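Local coordinates for protein KLTH0A00704p (PDB 4J2G) that acts in autophagy as a member of the Atg13 family, whose HORMA domain, the part held in this chain, probably mediates recruitment of PI 3-kinase, at residues L25-N28 / F29-A33; L164-L167 / F168-L171; E182-A185 / R186-P190. The protein carries 1 engineered substitution. One frame throughout, in Å; residues are numbered along the deposited sequence.

How the interactions relate
The three contacts come in series along the chain, each between neighbouring turns of helix, the last running out of its helix, and all lie in the HORMA domain of this Atg13 protein. Interaction 1 is on helix 18-39 and interaction 2 on helix 158-177. Their centres are about 11 Å apart and they touch, Phe29 packing on Leu167 and Phe168, so they belong to one largely buried helix pair lying against the five-stranded sheet. Interaction 3 is on the short helix 179-187, which follows directly in the chain, yet its centre is about 25 Å from that of interaction 2 and 28 Å from that of interaction 1: a separate helix end at the surface, beside edge strand 201-208.

Interaction 1: L25-N28 / F29-A33; sequences LIDN and FFLKA
With CG1 beside its own backbone N (chi1 -65°), Ile26 holds CG2 anti to that nitrogen, which lays this methyl alongside the ring of Phe30 one helical turn later, 4.0 Å from CE1. The two side chains run side by side, pointing the same way. Phe30 CD1 lies 3.4 Å from Ile26 O, in an oblique approach, and that carbonyl accepts a nearly straight bond from Phe30 N at 3.1 Å. This i to i+4 pattern belongs to helix 18-39 of the HORMA domain, whose large apolar residues suit a buried face: Phe30 meets the ring of Trp77 and rests on Leu257 of strand 255-264, while Phe29 reaches Leu167 and Phe168 of helix 158-177. With an alanine at Phe30 the ring is gone, and Ile26 CG2 and the Trp77 ring would each probably lose a partner, with a gap opened beside Leu257. Farther round the helix, Leu31 leans back over the preceding turn, its CG 3.3 Å from Asp27 O, and its other neighbours include Trp77 and Thr78. Lys32 is exposed, as suits a long charged chain; its N bonds to Asn28 O at 2.8 Å, and its CG lies 3.5 Å from that same oxygen.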
# COMPACT_ATOMS: atom_id res chain seq x y z
N LEU A 25 -11.35 19.38 4.54
CA LEU A 25 -10.47 19.20 3.42
C LEU A 25 -9.59 17.95 3.74
O LEU A 25 -9.60 16.97 3.02
CB LEU A 25 -9.64 20.45 3.23
CG LEU A 25 -9.60 21.18 1.88
CD1 LEU A 25 -10.95 21.16 1.16
CD2 LEU A 25 -9.10 22.62 2.05
N ILE A 26 -8.91 17.99 4.89
CA ILE A 26 -8.07 16.91 5.32
C ILE A 26 -8.73 15.53 5.27
O ILE A 26 -8.25 14.63 4.56
CB ILE A 26 -7.40 17.21 6.66
CG1 ILE A 26 -6.46 18.41 6.49
CG2 ILE A 26 -6.56 16.01 7.12
CD1 ILE A 26 -6.17 19.17 7.77
N ASP A 27 -9.83 15.38 5.98
CA ASP A 27 -10.55 14.11 6.07
C ASP A 27 -11.03 13.61 4.68
O ASP A 27 -11.04 12.39 4.41
CB ASP A 27 -11.72 14.25 7.04
CG ASP A 27 -12.55 12.98 7.18
OD1 ASP A 27 -12.06 11.88 7.54
OD2 ASP A 27 -13.74 13.09 6.95
N ASN A 28 -11.37 14.55 3.81
CA ASN A 28 -11.88 14.23 2.49
C ASN A 28 -10.74 13.72 1.61
O ASN A 28 -10.92 12.83 0.77
CB ASN A 28 -12.51 15.46 1.82
CG ASN A 28 -13.96 15.70 2.23
OD1 ASN A 28 -14.65 14.82 2.76
ND2 ASN A 28 -14.43 16.90 1.96
N PHE A 29 -9.56 14.28 1.83
CA PHE A 29 -8.42 13.84 1.11
C PHE A 29 -8.09 12.37 1.48
O PHE A 29 -7.91 11.50 0.60
CB PHE A 29 -7.25 14.70 1.44
CG PHE A 29 -6.10 14.38 0.61
CD1 PHE A 29 -6.06 14.83 -0.72
CD2 PHE A 29 -5.11 13.54 1.09
CE1 PHE A 29 -5.01 14.48 -1.55
CE2 PHE A 29 -4.07 13.16 0.27
CZ PHE A 29 -4.03 13.62 -1.05
N PHE A 30 -8.00 12.10 2.78
CA PHE A 30 -7.76 10.74 3.28
C PHE A 30 -8.68 9.77 2.56
O PHE A 30 -8.21 8.77 2.04
CB PHE A 30 -8.07 10.63 4.75
CG PHE A 30 -6.92 10.88 5.63
CD1 PHE A 30 -6.23 12.11 5.60
CD2 PHE A 30 -6.51 9.89 6.51
CE1 PHE A 30 -5.16 12.30 6.46
CE2 PHE A 30 -5.42 10.06 7.33
CZ PHE A 30 -4.77 11.29 7.34
N LEU A 31 -9.97 10.10 2.54
CA LEU A 31 -10.98 9.32 1.82
C LEU A 31 -10.69 9.19 0.33
O LEU A 31 -10.66 8.07 -0.15
CB LEU A 31 -12.38 9.88 2.01
CG LEU A 31 -12.93 9.90 3.45
CD1 LEU A 31 -14.29 10.62 3.48
CD2 LEU A 31 -13.06 8.52 4.04
N LYS A 32 -10.46 10.31 -0.39
CA LYS A 32 -10.11 10.25 -1.82
C LYS A 32 -8.83 9.41 -2.06
O LYS A 32 -8.79 8.57 -2.97
CB LYS A 32 -9.96 11.66 -2.46
CG LYS A 32 -11.28 12.43 -2.64
CD LYS A 32 -11.08 13.79 -3.32
CE LYS A 32 -12.31 14.68 -3.11
NZ LYS A 32 -12.12 16.06 -3.67
N ALA A 33 -7.78 9.69 -1.25
CA ALA A 33 -6.50 9.02 -1.35
C ALA A 33 -6.63 7.49 -1.22
O ALA A 33 -6.19 6.71 -2.12
CB ALA A 33 -5.47 9.59 -0.36

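Interaction 2: L164-L167 / F168-L171; sequences LVLL and FRYL
From Leu164 to Leu171 the backbone is alpha helix, with Phe168 N, Arg169 N, Tyr170 N and Leu171 N each bonded to the carbonyl four residues earlier, Phe168 N to Leu164 O at 2.9 Å and Leu171 N to Leu167 O at 3.0 Å. Arg169 N adds a weak second bond to Leu166 O. The main meeting of side chains is that of Arg169 with the turn before it. Its aliphatic part starts over the backbone, CG 3.3 Å from Val165 O, and a bend at chi3 (-76°) then folds the guanidinium back. Val165 CG1 lies over one face of that flat group, offset toward its rim and 3.4 Å from NH1. Leu166 comes to it obliquely, its CD1 3.3 Å from NH2. Arginine suits this exposed flank, since a methyl group can pack over the face of its flat cation. Leu164, Leu167, Phe168 and Leu171 face inward. Phe168 and Leu171 both touch Leu36 of helix 18-39; Leu164 and Leu167 rest on Ile250 of strand 242-252, with Leu257 and Ile259 of strand 255-264 beside them, so helix 158-177 lies beside helix 18-39, both packed on the sheet.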
# COMPACT_ATOMS: atom_id res chain seq x y z
N LEU A 164 -3.60 20.19 -1.93
CA LEU A 164 -4.12 18.84 -1.91
C LEU A 164 -4.47 18.36 -3.31
O LEU A 164 -4.42 17.18 -3.55
CB LEU A 164 -5.27 18.67 -0.91
CG LEU A 164 -4.83 18.90 0.54
CD1 LEU A 164 -6.07 19.17 1.37
CD2 LEU A 164 -4.03 17.76 1.15
N VAL A 165 -4.70 19.27 -4.24
CA VAL A 165 -5.01 18.92 -5.61
C VAL A 165 -3.70 18.45 -6.22
O VAL A 165 -3.66 17.47 -6.97
CB VAL A 165 -5.58 20.15 -6.37
CG1 VAL A 165 -5.48 19.98 -7.87
CG2 VAL A 165 -7.05 20.38 -6.01
N LEU A 166 -2.64 19.18 -5.91
CA LEU A 166 -1.30 18.86 -6.38
C LEU A 166 -0.83 17.51 -5.81
O LEU A 166 -0.31 16.67 -6.52
CB LEU A 166 -0.32 19.93 -5.94
CG LEU A 166 0.19 21.04 -6.88
CD1 LEU A 166 -0.68 21.27 -8.11
CD2 LEU A 166 0.39 22.30 -6.06
N LEU A 167 -1.02 17.33 -4.51
CA LEU A 167 -0.70 16.09 -3.88
C LEU A 167 -1.48 14.91 -4.47
O LEU A 167 -0.92 13.80 -4.66
CB LEU A 167 -0.97 16.17 -2.40
CG LEU A 167 -0.62 14.90 -1.67
CD1 LEU A 167 0.87 14.85 -1.58
CD2 LEU A 167 -1.19 14.95 -0.28
N PHE A 168 -2.74 15.15 -4.82
CA PHE A 168 -3.55 14.07 -5.32
C PHE A 168 -3.07 13.55 -6.70
O PHE A 168 -3.09 12.34 -6.95
CB PHE A 168 -5.01 14.47 -5.35
CG PHE A 168 -5.94 13.34 -5.72
CD1 PHE A 168 -6.25 12.32 -4.78
CD2 PHE A 168 -6.51 13.26 -6.99
CE1 PHE A 168 -7.11 11.28 -5.09
CE2 PHE A 168 -7.38 12.21 -7.32
CZ PHE A 168 -7.67 11.23 -6.37
N ARG A 169 -2.64 14.46 -7.56
CA ARG A 169 -2.30 14.12 -8.96
C ARG A 169 -0.96 13.44 -8.94
O ARG A 169 -0.63 12.58 -9.76
CB ARG A 169 -2.25 15.35 -9.88
CG ARG A 169 -3.59 16.09 -10.02
CD ARG A 169 -3.64 17.12 -11.15
NE ARG A 169 -2.93 18.38 -10.87
CZ ARG A 169 -3.46 19.62 -10.89
NH1 ARG A 169 -4.74 19.83 -11.17
NH2 ARG A 169 -2.69 20.68 -10.63
N TYR A 170 -0.15 13.87 -7.99
CA TYR A 170 1.13 13.33 -7.87
C TYR A 170 0.96 11.80 -7.45
O TYR A 170 1.54 10.90 -8.03
CB TYR A 170 1.92 14.10 -6.83
CG TYR A 170 3.22 13.39 -6.63
CD1 TYR A 170 4.19 13.42 -7.61
CD2 TYR A 170 3.40 12.52 -5.55
CE1 TYR A 170 5.37 12.68 -7.47
CE2 TYR A 170 4.58 11.78 -5.40
CZ TYR A 170 5.56 11.88 -6.37
OH TYR A 170 6.76 11.19 -6.22
N LEU A 171 0.07 11.58 -6.50
CA LEU A 171 -0.23 10.29 -5.96
C LEU A 171 -0.85 9.43 -7.06
O LEU A 171 -0.55 8.25 -7.12
CB LEU A 171 -1.12 10.45 -4.73
CG LEU A 171 -1.73 9.22 -4.08
CD1 LEU A 171 -0.60 8.42 -3.38
CD2 LEU A 171 -2.73 9.77 -3.07

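Interaction 3: E182-A185 / R186-P190; sequences ELQA and RLIRP
Arg186 folds back along the last turns of helix 179-187 to form an i to i+4 salt bridge with Glu182, while Ala185 and Gln184, the other residues most covered here, meet the chain as it leaves the helix. NH2 of Arg186 and Glu182 OE1 stand 2.6 Å apart, and the geometry is uneven on the two sides: the oxygen lies practically in the guanidinium plane, at its edge, whereas NH2 approaches from above the carboxylate, the two planes being 77° apart. The glutamate is bent at chi2 (58°), which swings its carboxylate toward the arginine, and the arginine is bent at chi3 to meet it. Opposite charges suit this exposed surface of the HORMA domain, and the other terminal nitrogen, NH1, has a long, weak ion pair with Asp268. In the backbone, Arg186 N bonds to Glu182 O at 3.2 Å, so the same two residues are joined through backbone and side chains alike. Ala185, whose small methyl suits an exposed position, takes part through its carbonyl, which accepts a bond from Ile188 N. Gln184, in the last turn, has a side chain bent at chi2 that crosses that of Ile188, its amide NE2 lying against the CG2 and CD1 methyls, 3.9 Å from CG2. On the side facing strand 201-208, Leu183 CG lies 4.2 Å from Leu187 CD1, and both leucines, like Gln184, rest on Leu202. Ile188 is the first residue to leave helical geometry, and its N is shared, bonding to Gln184 O at 3.0 Å and, from above the carbonyl plane, to Ala185 O at 3.2 Å.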
# COMPACT_ATOMS: atom_id res chain seq x y z
N GLU A 182 2.64 -2.96 -12.56
CA GLU A 182 3.18 -3.69 -13.70
C GLU A 182 2.62 -5.14 -13.62
O GLU A 182 2.10 -5.67 -14.58
CB GLU A 182 4.72 -3.50 -13.71
CG GLU A 182 5.55 -4.53 -14.45
CD GLU A 182 5.18 -4.68 -15.92
OE1 GLU A 182 4.62 -5.74 -16.28
OE2 GLU A 182 5.45 -3.75 -16.71
N LEU A 183 2.55 -5.70 -12.42
CA LEU A 183 1.87 -7.01 -12.23
C LEU A 183 0.37 -6.94 -12.56
O LEU A 183 -0.17 -7.86 -13.19
CB LEU A 183 2.06 -7.55 -10.80
CG LEU A 183 1.27 -8.87 -10.51
CD1 LEU A 183 1.78 -10.01 -11.38
CD2 LEU A 183 1.46 -9.25 -9.05
N GLN A 184 -0.33 -5.88 -12.10
CA GLN A 184 -1.74 -5.69 -12.42
C GLN A 184 -1.90 -5.67 -13.98
O GLN A 184 -2.69 -6.45 -14.54
CB GLN A 184 -2.25 -4.41 -11.75
CG GLN A 184 -3.66 -3.92 -12.11
CD GLN A 184 -4.80 -4.73 -11.46
OE1 GLN A 184 -4.58 -5.70 -10.72
NE2 GLN A 184 -6.04 -4.33 -11.75
N ALA A 185 -1.13 -4.83 -14.68
CA ALA A 185 -1.16 -4.82 -16.14
C ALA A 185 -1.15 -6.27 -16.69
O ALA A 185 -2.01 -6.65 -17.47
CB ALA A 185 0.02 -4.08 -16.69
N ARG A 186 -0.18 -7.06 -16.30
CA ARG A 186 -0.07 -8.40 -16.87
C ARG A 186 -1.20 -9.32 -16.46
O ARG A 186 -1.56 -10.20 -17.19
CB ARG A 186 1.34 -8.98 -16.68
CG ARG A 186 1.49 -10.41 -16.17
CD ARG A 186 2.98 -10.72 -16.23
NE ARG A 186 3.72 -9.45 -16.31
CZ ARG A 186 4.95 -9.30 -16.79
NH1 ARG A 186 5.65 -10.35 -17.24
NH2 ARG A 186 5.50 -8.09 -16.82
N LEU A 187 -1.83 -9.06 -15.35
CA LEU A 187 -2.95 -9.88 -14.92
C LEU A 187 -4.24 -9.57 -15.69
O LEU A 187 -5.10 -10.42 -15.83
CB LEU A 187 -3.21 -9.70 -13.40
CG LEU A 187 -2.23 -10.54 -12.55
CD1 LEU A 187 -2.56 -10.39 -11.06
CD2 LEU A 187 -2.43 -11.99 -12.97
N ILE A 188 -4.39 -8.33 -16.16
CA ILE A 188 -5.65 -7.99 -16.81
C ILE A 188 -5.46 -7.80 -18.31
O ILE A 188 -6.29 -7.18 -18.94
CB ILE A 188 -6.26 -6.70 -16.18
CG1 ILE A 188 -5.35 -5.47 -16.48
CG2 ILE A 188 -6.53 -6.91 -14.68
CD1 ILE A 188 -5.86 -4.19 -15.88
N ARG A 189 -4.34 -8.23 -18.88
CA ARG A 189 -4.18 -8.14 -20.34
C ARG A 189 -5.20 -9.03 -21.02
O ARG A 189 -5.33 -10.22 -20.64
CB ARG A 189 -2.78 -8.55 -20.80
CG ARG A 189 -1.92 -7.40 -21.28
CD ARG A 189 -0.90 -7.84 -22.32
NE ARG A 189 -1.21 -7.29 -23.65
CZ ARG A 189 -0.75 -7.77 -24.80
NH1 ARG A 189 0.05 -8.83 -24.81
NH2 ARG A 189 -1.09 -7.21 -25.94
N PRO A 190 -5.97 -8.47 -21.98
CA PRO A 190 -6.95 -9.27 -22.73
C PRO A 190 -6.23 -10.08 -23.80
O PRO A 190 -5.24 -9.60 -24.34
CB PRO A 190 -7.86 -8.21 -23.38
CG PRO A 190 -7.24 -6.87 -23.12
CD PRO A 190 -5.89 -7.08 -22.50